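Side-chain contacts in rutinosidase (Aspergillus niger, PDB 6I1A), which cleaves the glycosidic bond of rutinosides as a family 5 glycoside hydrolase, and probably also acts on beta-1,3-glucans: residues Ala98-Leu103 against Ile134-Leu139; Glu119-Ala124 against Gln185-Glu190; Gln173-Ile178 against Gln228-Val233; Phe177-Gly182 against Pro235-Met240; Tyr222-Val227 against Gly253-Ser258. All coordinates share one frame; numbering follows the deposited sequence.

Interaction 1: residues Ala98-Leu103 against Ile134-Leu139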
# COMPACT_ATOMS: atom_id res chain seq x y z
N ALA A 98 11.88 7.50 29.74
CA ALA A 98 12.19 8.31 30.94
C ALA A 98 11.54 7.69 32.17
O ALA A 98 11.85 8.09 33.31
CB ALA A 98 11.77 9.73 30.73
N ALA A 99 10.60 6.75 32.04
CA ALA A 99 10.07 5.98 33.16
C ALA A 99 11.23 5.15 33.77
O ALA A 99 11.13 4.73 34.96
CB ALA A 99 8.95 5.09 32.70
N TRP A 100 12.20 4.79 32.94
CA TRP A 100 13.18 3.72 33.22
C TRP A 100 14.53 4.31 33.54
O TRP A 100 15.26 3.70 34.39
CB TRP A 100 13.22 2.71 32.06
CG TRP A 100 11.87 2.12 31.78
CD1 TRP A 100 11.01 2.50 30.78
CD2 TRP A 100 11.19 1.11 32.53
NE1 TRP A 100 9.87 1.77 30.86
CE2 TRP A 100 9.94 0.91 31.92
CE3 TRP A 100 11.53 0.30 33.64
CZ2 TRP A 100 9.04 -0.04 32.41
CZ3 TRP A 100 10.62 -0.61 34.10
CH2 TRP A 100 9.39 -0.78 33.49
N ILE A 101 14.93 5.37 32.87
CA ILE A 101 16.25 6.03 33.08
C ILE A 101 16.03 7.51 33.07
O ILE A 101 15.10 8.02 32.42
CB ILE A 101 17.26 5.61 32.03
CG1 ILE A 101 17.01 6.19 30.65
CG2 ILE A 101 17.47 4.10 32.07
CD1 ILE A 101 18.23 6.02 29.69
N ASP A 102 16.88 8.24 33.79
CA ASP A 102 16.78 9.70 33.89
C ASP A 102 18.01 10.29 33.23
O ASP A 102 19.10 10.35 33.91
CB ASP A 102 16.67 10.08 35.35
CG ASP A 102 16.48 11.54 35.57
OD1 ASP A 102 16.73 12.32 34.66
OD2 ASP A 102 15.99 11.87 36.69
N LEU A 103 17.96 10.63 31.97
CA LEU A 103 19.10 11.20 31.22
C LEU A 103 19.14 12.69 31.40
O LEU A 103 18.13 13.38 31.33
CB LEU A 103 19.00 10.86 29.73
CG LEU A 103 19.28 9.39 29.45
CD1 LEU A 103 18.84 9.07 28.02
CD2 LEU A 103 20.75 9.10 29.64
N ILE A 134 5.08 -4.86 28.27
CA ILE A 134 5.72 -3.60 28.62
C ILE A 134 6.43 -3.07 27.37
O ILE A 134 7.34 -3.75 26.83
CB ILE A 134 6.69 -3.71 29.82
CG1 ILE A 134 5.98 -4.22 31.07
CG2 ILE A 134 7.37 -2.36 30.03
CD1 ILE A 134 6.95 -4.52 32.21
N ASP A 135 5.98 -1.93 26.85
CA ASP A 135 6.50 -1.34 25.62
C ASP A 135 7.30 -0.09 25.94
O ASP A 135 6.76 0.86 26.54
CB ASP A 135 5.27 -1.06 24.74
CG ASP A 135 5.46 0.01 23.69
OD1 ASP A 135 6.53 0.17 23.09
OD2 ASP A 135 4.40 0.66 23.41
N THR A 136 8.56 -0.05 25.53
CA THR A 136 9.36 1.18 25.58
C THR A 136 9.08 1.97 24.30
O THR A 136 9.73 1.72 23.26
CB THR A 136 10.84 0.89 25.85
OG1 THR A 136 11.33 -0.02 24.88
CG2 THR A 136 10.98 0.24 27.21
N HIS A 137 8.04 2.83 24.37
CA HIS A 137 7.45 3.46 23.18
C HIS A 137 8.40 4.45 22.53
O HIS A 137 8.43 4.56 21.29
CB HIS A 137 6.16 4.14 23.64
CG HIS A 137 5.05 4.14 22.64
ND1 HIS A 137 4.51 2.98 22.19
CD2 HIS A 137 4.26 5.17 22.20
CE1 HIS A 137 3.48 3.29 21.42
NE2 HIS A 137 3.29 4.60 21.40
N SER A 138 9.21 5.12 23.36
CA SER A 138 10.30 6.00 22.91
C SER A 138 11.64 5.41 23.35
O SER A 138 11.68 4.71 24.37
CB SER A 138 10.16 7.40 23.47
OG SER A 138 9.78 7.40 24.84
N LEU A 139 12.68 5.78 22.64
CA LEU A 139 14.08 5.46 23.07
C LEU A 139 14.89 6.74 22.93
O LEU A 139 14.56 7.65 22.18
CB LEU A 139 14.70 4.36 22.22
CG LEU A 139 14.05 2.99 22.34
CD1 LEU A 139 14.66 2.02 21.33
CD2 LEU A 139 14.14 2.45 23.78
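The indole of W100 meets the branched side chains of I134 and T136; no hydrogen bond crosses between 98-103 and 134-139, and the contact is van der Waals packing. W100 CG lies opposite the carbonyl carbon (chi1 -56°), which swings the indole over to the strand. W100 CZ2 lies 3.7 Å from I134 CG2, the two side chains meeting at a slant. Farther along, the T136 methyl CG2 stands 4.1 Å from W100 NE1, with the side chains nearly perpendicular. The methyl CB of A99 sits over one face of the indole, toward its rim, and F177 packs against W100 edge-to-face.

Polar bonds fix the parts around this packing. W100 NE1 is engaged by T95 OG1, which also bonds to D135 O, so one hydroxyl joins the indole to the strand backbone. Just beyond the strand end, H137 ND1 donates to D135 OD2 at 2.6 Å; the bond is bent (139°), reaching the syn side of the carboxylate from a tilted imidazole. T136 centres an inverse gamma turn.

Range 98-103 belongs to the loop after strand 90-95, and 134-139 carries the end of neighbouring parallel strand 131-136: the C-terminal rim of a TIM barrel, where family 5 glycosidases carry their active site.

Interaction 2: residues Glu119-Ala124 against Gln185-Glu190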
# COMPACT_ATOMS: atom_id res chain seq x y z
N GLU A 119 1.44 -1.09 40.27
CA GLU A 119 0.13 -1.20 41.00
C GLU A 119 -0.93 -1.79 40.05
O GLU A 119 -1.66 -2.75 40.42
CB GLU A 119 -0.32 0.16 41.51
CG GLU A 119 -1.52 -0.04 42.42
CD GLU A 119 -2.52 1.09 42.54
OE1 GLU A 119 -3.21 1.38 41.53
OE2 GLU A 119 -2.65 1.61 43.68
N ILE A 120 -0.97 -1.26 38.82
CA ILE A 120 -2.01 -1.72 37.87
C ILE A 120 -1.70 -3.12 37.38
O ILE A 120 -2.60 -3.98 37.25
CB ILE A 120 -2.12 -0.71 36.70
CG1 ILE A 120 -2.68 0.63 37.23
CG2 ILE A 120 -2.92 -1.32 35.55
CD1 ILE A 120 -4.02 0.59 37.94
N ALA A 121 -0.45 -3.42 36.97
CA ALA A 121 -0.08 -4.74 36.46
C ALA A 121 -0.33 -5.80 37.53
O ALA A 121 -0.89 -6.89 37.22
CB ALA A 121 1.37 -4.71 35.99
N ASP A 122 0.12 -5.53 38.76
CA ASP A 122 -0.04 -6.53 39.85
C ASP A 122 -1.54 -6.80 40.07
O ASP A 122 -1.89 -7.98 40.25
CB ASP A 122 0.54 -6.04 41.16
CG ASP A 122 2.06 -6.07 41.25
OD1 ASP A 122 2.68 -6.41 40.24
OD2 ASP A 122 2.59 -5.57 42.24
N TYR A 123 -2.37 -5.76 40.01
CA TYR A 123 -3.83 -5.93 40.23
C TYR A 123 -4.39 -6.80 39.11
O TYR A 123 -5.20 -7.75 39.32
CB TYR A 123 -4.52 -4.58 40.30
CG TYR A 123 -6.01 -4.75 40.50
CD1 TYR A 123 -6.53 -5.10 41.74
CD2 TYR A 123 -6.91 -4.61 39.45
CE1 TYR A 123 -7.90 -5.31 41.92
CE2 TYR A 123 -8.27 -4.76 39.62
CZ TYR A 123 -8.76 -5.15 40.86
OH TYR A 123 -10.12 -5.30 41.06
N ALA A 124 -4.04 -6.49 37.87
CA ALA A 124 -4.51 -7.23 36.69
C ALA A 124 -4.08 -8.70 36.72
O ALA A 124 -4.84 -9.60 36.33
CB ALA A 124 -4.07 -6.51 35.43
N GLN A 185 6.48 -14.64 34.66
CA GLN A 185 5.73 -15.36 33.65
C GLN A 185 4.57 -14.51 33.06
O GLN A 185 4.03 -14.94 32.06
CB GLN A 185 5.18 -16.71 34.18
CG GLN A 185 4.21 -16.63 35.35
CD GLN A 185 4.80 -16.63 36.74
OE1 GLN A 185 5.91 -16.14 36.99
NE2 GLN A 185 4.00 -17.14 37.68
N SER A 186 4.28 -13.40 33.68
CA SER A 186 3.10 -12.58 33.26
C SER A 186 3.51 -11.51 32.23
O SER A 186 2.63 -10.74 31.82
CB SER A 186 2.49 -11.90 34.42
OG SER A 186 1.98 -12.89 35.36
N TYR A 187 4.76 -11.40 31.80
CA TYR A 187 5.24 -10.23 31.03
C TYR A 187 5.89 -10.62 29.72
O TYR A 187 6.67 -11.63 29.62
CB TYR A 187 6.24 -9.43 31.84
CG TYR A 187 5.65 -8.84 33.09
CD1 TYR A 187 5.65 -9.58 34.28
CD2 TYR A 187 5.09 -7.58 33.16
CE1 TYR A 187 5.12 -9.07 35.46
CE2 TYR A 187 4.58 -7.05 34.32
CZ TYR A 187 4.58 -7.80 35.49
OH TYR A 187 4.06 -7.23 36.61
N THR A 188 5.64 -9.79 28.71
CA THR A 188 6.34 -9.77 27.42
C THR A 188 7.04 -8.43 27.30
O THR A 188 6.46 -7.40 27.61
CB THR A 188 5.39 -10.07 26.25
OG1 THR A 188 4.99 -11.43 26.33
CG2 THR A 188 5.95 -9.75 24.90
N LEU A 189 8.29 -8.43 26.83
CA LEU A 189 9.09 -7.21 26.70
C LEU A 189 9.10 -6.74 25.24
O LEU A 189 9.53 -7.50 24.34
CB LEU A 189 10.53 -7.53 27.16
CG LEU A 189 11.44 -6.36 27.40
CD1 LEU A 189 12.64 -6.77 28.33
CD2 LEU A 189 12.01 -5.87 26.14
N GLU A 190 8.65 -5.51 25.01
CA GLU A 190 8.63 -4.90 23.67
C GLU A 190 9.56 -3.70 23.63
O GLU A 190 9.26 -2.63 24.19
CB GLU A 190 7.21 -4.43 23.31
CG GLU A 190 7.13 -3.94 21.88
CD GLU A 190 5.73 -3.77 21.36
OE1 GLU A 190 4.81 -3.47 22.14
OE2 GLU A 190 5.54 -4.03 20.14
O HOH W 1 3.70 -8.70 38.91
O HOH W 2 4.39 -5.26 38.40
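Y187 points its hydroxyl end-on at helix 113-128, where it meets A121 and D122. The methyl of A121 approaches at a slant to the ring, with CB 3.7 Å from Y187 OH and 4.3 Å from Y187 CE2. D122 comes from beside it, CG opposite the carbonyl carbon (chi1 -75°), which brings OD1 round toward the tyrosine although the CB bond leads away. OD1 stops 4.0 Å from Y187 OH, too far for a direct hydrogen bond; the carboxylate and ring planes stand 75° apart. Two waters fill in. Water 1 lies in the ring plane at the edge of Y187 and accepts from Y187 OH, whereas water 2 donates to that oxygen; each also donates to D122 OD1, at 2.8 Å in both cases. The tyrosine oxygen thus acts both as donor and as acceptor, and OD1 accepts two water hydrogen bonds.

This is a helix-to-strand contact on the outer wall of the TIM barrel, at the N-terminal start of strand 187-190. The Y187 ring is wedged among I132 and I134 of the adjacent strand and F177 and I178 of helix 161-179. D122 keeps OD2 for a salt bridge with K118 one turn back, which probably favours the charged carboxylate that the waters bind.

Interaction 3: residues Gln173-Ile178 against Gln228-Val233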
# COMPACT_ATOMS: atom_id res chain seq x y z
N GLN A 173 16.66 -2.17 32.83
CA GLN A 173 15.69 -1.78 33.89
C GLN A 173 14.39 -2.53 33.69
O GLN A 173 13.79 -2.97 34.70
CB GLN A 173 15.48 -0.27 33.92
CG GLN A 173 16.71 0.50 34.33
CD GLN A 173 17.13 0.13 35.73
OE1 GLN A 173 16.32 0.09 36.66
NE2 GLN A 173 18.43 -0.06 35.86
N VAL A 174 13.94 -2.69 32.46
CA VAL A 174 12.66 -3.41 32.21
C VAL A 174 12.84 -4.88 32.59
O VAL A 174 11.96 -5.47 33.25
CB VAL A 174 12.17 -3.25 30.76
CG1 VAL A 174 10.90 -4.06 30.55
CG2 VAL A 174 11.95 -1.77 30.46
N ILE A 175 13.96 -5.50 32.19
CA ILE A 175 14.24 -6.92 32.56
C ILE A 175 14.24 -7.04 34.08
O ILE A 175 13.59 -7.99 34.60
CB ILE A 175 15.58 -7.40 31.99
CG1 ILE A 175 15.55 -7.47 30.45
CG2 ILE A 175 15.96 -8.75 32.60
CD1 ILE A 175 16.91 -7.58 29.80
N ASN A 176 14.89 -6.14 34.75
CA ASN A 176 14.94 -6.18 36.24
C ASN A 176 13.53 -6.04 36.83
O ASN A 176 13.17 -6.74 37.77
CB ASN A 176 15.85 -5.10 36.83
CG ASN A 176 15.95 -5.15 38.33
OD1 ASN A 176 16.52 -6.14 38.85
ND2 ASN A 176 15.40 -4.16 39.01
N PHE A 177 12.70 -5.15 36.26
CA PHE A 177 11.31 -4.99 36.73
C PHE A 177 10.58 -6.35 36.61
O PHE A 177 9.86 -6.75 37.54
CB PHE A 177 10.65 -3.92 35.87
CG PHE A 177 9.20 -3.64 36.24
CD1 PHE A 177 8.19 -4.46 35.77
CD2 PHE A 177 8.88 -2.54 36.99
CE1 PHE A 177 6.86 -4.21 36.10
CE2 PHE A 177 7.55 -2.28 37.34
CZ PHE A 177 6.56 -3.10 36.90
N ILE A 178 10.72 -7.01 35.47
CA ILE A 178 10.02 -8.28 35.20
C ILE A 178 10.51 -9.36 36.20
O ILE A 178 9.71 -10.08 36.83
CB ILE A 178 10.17 -8.72 33.75
CG1 ILE A 178 9.43 -7.75 32.81
CG2 ILE A 178 9.67 -10.13 33.60
CD1 ILE A 178 9.69 -7.98 31.36
N GLN A 228 19.53 -11.06 22.92
CA GLN A 228 20.69 -11.63 23.65
C GLN A 228 20.68 -11.24 25.10
O GLN A 228 20.94 -12.09 25.98
CB GLN A 228 21.96 -11.25 22.92
CG GLN A 228 22.09 -12.09 21.68
CD GLN A 228 23.49 -12.05 21.11
OE1 GLN A 228 24.45 -11.87 21.84
NE2 GLN A 228 23.59 -12.22 19.80
N ARG A 229 20.37 -9.99 25.43
CA ARG A 229 20.33 -9.56 26.83
C ARG A 229 19.24 -10.34 27.58
O ARG A 229 19.44 -10.82 28.73
CB ARG A 229 20.15 -8.05 26.91
CG ARG A 229 20.33 -7.51 28.32
CD ARG A 229 21.76 -7.57 28.83
NE ARG A 229 22.66 -6.95 27.85
CZ ARG A 229 23.05 -5.68 27.81
NH1 ARG A 229 22.57 -4.79 28.66
NH2 ARG A 229 23.90 -5.27 26.87
N VAL A 230 18.04 -10.43 27.01
CA VAL A 230 16.96 -11.18 27.70
C VAL A 230 17.35 -12.67 27.81
O VAL A 230 17.18 -13.26 28.91
CB VAL A 230 15.63 -10.99 26.94
CG1 VAL A 230 14.56 -11.94 27.50
CG2 VAL A 230 15.20 -9.53 26.94
N GLU A 231 17.82 -13.27 26.72
CA GLU A 231 18.33 -14.68 26.75
C GLU A 231 19.36 -14.83 27.87
O GLU A 231 19.38 -15.90 28.50
CB GLU A 231 18.98 -15.05 25.42
CG GLU A 231 17.96 -15.32 24.36
CD GLU A 231 18.49 -15.54 22.96
OE1 GLU A 231 19.64 -15.16 22.71
OE2 GLU A 231 17.70 -16.04 22.05
N SER A 232 20.22 -13.87 28.12
CA SER A 232 21.30 -14.00 29.12
C SER A 232 20.71 -14.02 30.54
O SER A 232 21.41 -14.48 31.47
CB SER A 232 22.34 -12.92 28.94
OG SER A 232 21.90 -11.68 29.51
N VAL A 233 19.55 -13.43 30.79
CA VAL A 233 18.96 -13.33 32.14
C VAL A 233 17.84 -14.35 32.32
O VAL A 233 17.81 -15.06 33.38
CB VAL A 233 18.44 -11.91 32.36
CG1 VAL A 233 17.71 -11.80 33.68
CG2 VAL A 233 19.55 -10.89 32.24
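Two helices of the outer barrel layer pack here through one isoleucine, and between 173-178 and 228-233 only aliphatic atoms touch. Helices 161-179 and 213-233 run in roughly the same direction: over the short segments their axes come within 10.9 Å at a signed angle of -32°, and the closest CA atoms, of I175 and V230, are 7.0 Å apart. I175 serves as the wedge, and its two branches have separate partners. CD1 touches R229 CG at 3.7 Å and V230 CG2 at 3.9 Å; CG2, anti to the backbone N, turns instead to V233, reaching its CG1 at 3.7 Å. R229 crosses I175 at about a right angle, whereas the two valines meet it at a slant. The three partners lie at most four residues apart in sequence.

The arrangement is the helix-beside-helix packing of a (beta/alpha) barrel, in which successive helices ring the parallel strands. L189 of strand 187-190 touches both I175 and V230, so the seam between the helices rests on the strand beneath.

R229 offers only its aliphatic part to I175. Its chain bends at chi2 (69°) and again at chi3 (52°), and NH1 forms a salt bridge with D172 of helix 161-179, adding a charged tie between the helices beside the apolar one. R229 O receives the S232 hydroxyl: S232 OG lies 2.7 Å from R229 O, and the donor is tilted from the carbonyl plane. S232 and V233 are near the outer surface, and V233 also touches Q179.

Interaction 4: residues Phe177-Gly182 against Pro235-Met240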
# COMPACT_ATOMS: atom_id res chain seq x y z
N PHE A 177 12.70 -5.15 36.26
CA PHE A 177 11.31 -4.99 36.73
C PHE A 177 10.58 -6.35 36.61
O PHE A 177 9.86 -6.75 37.54
CB PHE A 177 10.65 -3.92 35.87
CG PHE A 177 9.20 -3.64 36.24
CD1 PHE A 177 8.19 -4.46 35.77
CD2 PHE A 177 8.88 -2.54 36.99
CE1 PHE A 177 6.86 -4.21 36.10
CE2 PHE A 177 7.55 -2.28 37.34
CZ PHE A 177 6.56 -3.10 36.90
N ILE A 178 10.72 -7.01 35.47
CA ILE A 178 10.02 -8.28 35.20
C ILE A 178 10.51 -9.36 36.20
O ILE A 178 9.71 -10.08 36.83
CB ILE A 178 10.17 -8.72 33.75
CG1 ILE A 178 9.43 -7.75 32.81
CG2 ILE A 178 9.67 -10.13 33.60
CD1 ILE A 178 9.69 -7.98 31.36
N GLN A 179 11.83 -9.43 36.36
CA GLN A 179 12.43 -10.51 37.21
C GLN A 179 12.09 -10.29 38.67
O GLN A 179 12.02 -11.31 39.42
CB GLN A 179 13.94 -10.44 37.08
CG GLN A 179 14.45 -10.98 35.76
CD GLN A 179 14.16 -12.46 35.62
OE1 GLN A 179 13.15 -12.86 35.11
NE2 GLN A 179 15.10 -13.31 36.04
N THR A 180 11.90 -9.08 39.13
CA THR A 180 11.58 -8.76 40.55
C THR A 180 10.08 -8.53 40.77
O THR A 180 9.67 -8.08 41.86
CB THR A 180 12.38 -7.57 41.03
OG1 THR A 180 12.12 -6.39 40.27
CG2 THR A 180 13.88 -7.84 40.98
N SER A 181 9.27 -8.83 39.76
CA SER A 181 7.82 -8.54 39.76
C SER A 181 7.03 -9.44 40.70
O SER A 181 5.84 -9.10 40.91
CB SER A 181 7.26 -8.67 38.39
OG SER A 181 7.27 -9.97 37.96
N GLY A 182 7.57 -10.58 41.07
CA GLY A 182 6.79 -11.65 41.76
C GLY A 182 6.04 -12.54 40.80
O GLY A 182 5.48 -13.58 41.22
N PRO A 235 15.50 -16.51 29.51
CA PRO A 235 15.12 -16.73 28.13
C PRO A 235 13.62 -17.04 27.97
O PRO A 235 13.18 -17.09 26.85
CB PRO A 235 16.02 -17.87 27.65
CG PRO A 235 16.36 -18.58 28.92
CD PRO A 235 16.46 -17.56 30.00
N ASN A 236 12.94 -17.27 29.09
CA ASN A 236 11.51 -17.59 29.06
C ASN A 236 10.69 -16.30 28.91
O ASN A 236 9.48 -16.40 28.62
CB ASN A 236 11.11 -18.35 30.32
CG ASN A 236 11.75 -19.73 30.33
OD1 ASN A 236 11.55 -20.47 29.40
ND2 ASN A 236 12.63 -19.91 31.29
N ILE A 237 11.31 -15.13 29.09
CA ILE A 237 10.57 -13.85 28.84
C ILE A 237 10.52 -13.67 27.33
O ILE A 237 11.55 -13.49 26.71
CB ILE A 237 11.27 -12.65 29.51
CG1 ILE A 237 11.37 -12.80 31.03
CG2 ILE A 237 10.56 -11.35 29.12
CD1 ILE A 237 12.26 -11.79 31.64
N PRO A 238 9.33 -13.59 26.67
CA PRO A 238 9.29 -13.36 25.24
C PRO A 238 9.66 -11.92 24.90
O PRO A 238 9.42 -10.99 25.71
CB PRO A 238 7.81 -13.60 24.88
CG PRO A 238 7.24 -14.31 26.06
CD PRO A 238 7.99 -13.85 27.28
N VAL A 239 10.24 -11.75 23.73
CA VAL A 239 10.53 -10.42 23.13
C VAL A 239 9.53 -10.20 22.00
O VAL A 239 9.39 -11.05 21.07
CB VAL A 239 11.98 -10.29 22.64
CG1 VAL A 239 12.18 -9.03 21.84
CG2 VAL A 239 12.94 -10.33 23.83
N MET A 240 8.83 -9.07 22.06
CA MET A 240 7.89 -8.65 21.02
C MET A 240 8.54 -7.56 20.16
O MET A 240 8.91 -6.47 20.68
CB MET A 240 6.63 -8.13 21.69
CG MET A 240 5.60 -7.60 20.68
SD MET A 240 3.95 -7.32 21.41
CE MET A 240 3.36 -9.00 21.56
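I178 and I237 interlock through their branches, and Q179 adds its amide oxygen from the flank. I178 CG2 presses on I237 CD1 at 3.6 Å, while the second branches pair the other way round, I178 CD1 with I237 CG2 at 4.1 Å. The two side chains lie at a slant, and each uses both branches. The I237 methyl CD1 has a second neighbour, Q179 OE1 at 3.7 Å, which is packing only. That oxygen is already engaged by N234 ND2, and the glutamine chain, bent at chi2 (-64°), brings it there.

In barrel terms, the contact joins the C-terminal end of helix 161-179 to the loop that leads into strand 239-241. I237 also touches V230 of helix 213-233, and the chain just after it, from P238 into strand 239-241, pairs with the neighbouring strand 187-190 through backbone bonds from P238 and M240 to L189. I178 also reaches I134 of strand 131-136, so it bridges helix, loop and sheet.

Farther out, the helix end is tied down. I178 O accepts from S181 OG at 2.7 Å and from S181 N at 3.2 Å, two donors of one residue on one carbonyl. The hydroxyl is tilted 21° from the carbonyl plane. S181 OG also bonds to S183 N, and G182 follows with positive phi, as the chain turns away toward strand 187-190.

Interaction 5: residues Tyr222-Val227 against Gly253-Ser258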
# COMPACT_ATOMS: atom_id res chain seq x y z
N TYR A 222 19.91 -3.61 17.12
CA TYR A 222 19.33 -3.35 18.45
C TYR A 222 18.50 -4.54 18.90
O TYR A 222 18.64 -5.00 20.04
CB TYR A 222 18.48 -2.08 18.39
CG TYR A 222 17.71 -1.81 19.64
CD1 TYR A 222 18.32 -1.53 20.83
CD2 TYR A 222 16.30 -1.87 19.63
CE1 TYR A 222 17.58 -1.24 21.96
CE2 TYR A 222 15.56 -1.61 20.78
CZ TYR A 222 16.19 -1.28 21.95
OH TYR A 222 15.50 -0.98 23.08
N ILE A 223 17.61 -5.05 18.04
CA ILE A 223 16.75 -6.18 18.48
C ILE A 223 17.60 -7.42 18.80
O ILE A 223 17.33 -8.14 19.77
CB ILE A 223 15.66 -6.49 17.47
CG1 ILE A 223 14.74 -5.27 17.22
CG2 ILE A 223 14.87 -7.71 17.94
CD1 ILE A 223 13.96 -4.84 18.45
N ARG A 224 18.61 -7.67 18.01
CA ARG A 224 19.53 -8.80 18.31
C ARG A 224 20.19 -8.57 19.67
O ARG A 224 20.32 -9.55 20.43
CB ARG A 224 20.57 -8.92 17.20
CG ARG A 224 20.03 -9.60 15.96
CD ARG A 224 21.09 -9.69 14.87
NE ARG A 224 20.63 -10.64 13.86
CZ ARG A 224 21.01 -10.66 12.60
NH1 ARG A 224 20.49 -11.58 11.78
NH2 ARG A 224 21.93 -9.81 12.14
N ALA A 225 20.62 -7.36 19.98
CA ALA A 225 21.21 -7.10 21.29
C ALA A 225 20.21 -7.30 22.43
O ALA A 225 20.56 -7.81 23.53
CB ALA A 225 21.80 -5.74 21.35
N VAL A 226 18.96 -6.86 22.23
CA VAL A 226 17.92 -7.03 23.26
C VAL A 226 17.62 -8.53 23.46
O VAL A 226 17.53 -8.99 24.58
CB VAL A 226 16.64 -6.26 22.90
CG1 VAL A 226 15.52 -6.70 23.86
CG2 VAL A 226 16.91 -4.76 22.94
N VAL A 227 17.45 -9.25 22.36
CA VAL A 227 17.17 -10.71 22.45
C VAL A 227 18.30 -11.41 23.23
O VAL A 227 18.03 -12.18 24.15
CB VAL A 227 16.97 -11.33 21.07
CG1 VAL A 227 17.06 -12.85 21.15
CG2 VAL A 227 15.67 -10.83 20.47
N GLY A 253 13.73 -13.98 8.01
CA GLY A 253 15.02 -14.59 7.69
C GLY A 253 16.09 -14.15 8.64
O GLY A 253 17.19 -14.77 8.65
N ASP A 254 15.88 -13.15 9.50
CA ASP A 254 16.95 -12.61 10.36
C ASP A 254 17.06 -13.29 11.72
O ASP A 254 18.00 -12.98 12.46
CB ASP A 254 16.71 -11.11 10.63
CG ASP A 254 16.82 -10.25 9.38
OD1 ASP A 254 17.70 -10.57 8.51
OD2 ASP A 254 16.08 -9.24 9.29
N PHE A 255 16.12 -14.18 12.08
CA PHE A 255 16.09 -14.86 13.36
C PHE A 255 15.84 -16.34 13.16
O PHE A 255 14.99 -16.73 12.38
CB PHE A 255 14.95 -14.32 14.24
CG PHE A 255 15.04 -12.83 14.43
CD1 PHE A 255 14.39 -11.98 13.58
CD2 PHE A 255 15.75 -12.32 15.50
CE1 PHE A 255 14.48 -10.61 13.78
CE2 PHE A 255 15.80 -10.95 15.70
CZ PHE A 255 15.17 -10.12 14.83
N PRO A 256 16.58 -17.21 13.88
CA PRO A 256 16.25 -18.64 13.91
C PRO A 256 14.88 -18.87 14.54
O PRO A 256 14.52 -18.15 15.46
CB PRO A 256 17.34 -19.33 14.75
CG PRO A 256 18.08 -18.20 15.38
CD PRO A 256 17.79 -16.91 14.63
N ALA A 257 14.14 -19.84 14.03
CA ALA A 257 12.78 -20.15 14.51
C ALA A 257 12.77 -20.46 16.00
O ALA A 257 11.70 -20.26 16.67
CB ALA A 257 12.21 -21.33 13.74
N SER A 258 13.88 -20.93 16.60
CA SER A 258 13.95 -21.20 18.05
C SER A 258 13.90 -19.93 18.93
O SER A 258 13.71 -20.05 20.15
CB SER A 258 15.22 -22.01 18.35
OG SER A 258 16.37 -21.28 18.01
O HOH W 3 19.29 -13.08 14.86
O HOH W 4 20.35 -11.51 8.96
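Helix 213-233 of the barrel's outer layer is joined here to the loop between helix 248-252 and strand 261-269, by one arginine and an apolar contact of I223 with the F255 ring. R224 runs out from the helix in extended form (chi2 179°), which carries its guanidinium beyond the helix surface to D254. R224 NH1 donates to D254 O at 2.9 Å along a fairly straight line (156°). The donor lies in the carbonyl plane on a lone pair, and the oxygen is only 15° out of the guanidinium plane at its edge.

Two waters widen this grip. Water 3 accepts from R224 NE and donates to D254 O, at 2.7 Å from that oxygen, so the carbonyl is held twice; water 4 accepts from R224 NH1 and donates to D254 OD1. The carboxylate itself is not salt-bridged: OD1 is 4.4 Å from NH1 and no N-H points at it, so besides the water 4 bridge there is a longer-range attraction, probably weakened by solvent.

Behind this polar edge, where the outer barrel helix packs on the loop, the side chains of I223 and F255 cross at about a right angle. The methyl I223 CG2, 3.9 Å from F255 CZ, comes obliquely to the ring, and the aliphatic R224 CG stays looser, 4.4 Å from F255 CE2. L220, one turn before R224, touches both D254 and F255, and F255 O bonds to K296 NZ.

How the interactions relate
From the N terminus, interaction 1 closes a loop of about 40 residues between the segment after strand 90-95 and strand 131-136. Interaction 2 opens before interaction 1 has closed, so the two cross, and they rest on adjacent strands of the parallel sheet, 131-136 and 187-190. Interactions 3 and 4 start from overlapping segments of helix 161-179, and both cross interaction 2, one going to helix 213-233 and the other to the lead-in to strand 239-241. Interaction 5 opens within the spans of both, crosses them and ends before strand 261-269. Interaction 1 lies in series with 3, 4 and 5. Together they link successive strands, helices and loops around one flank of the barrel.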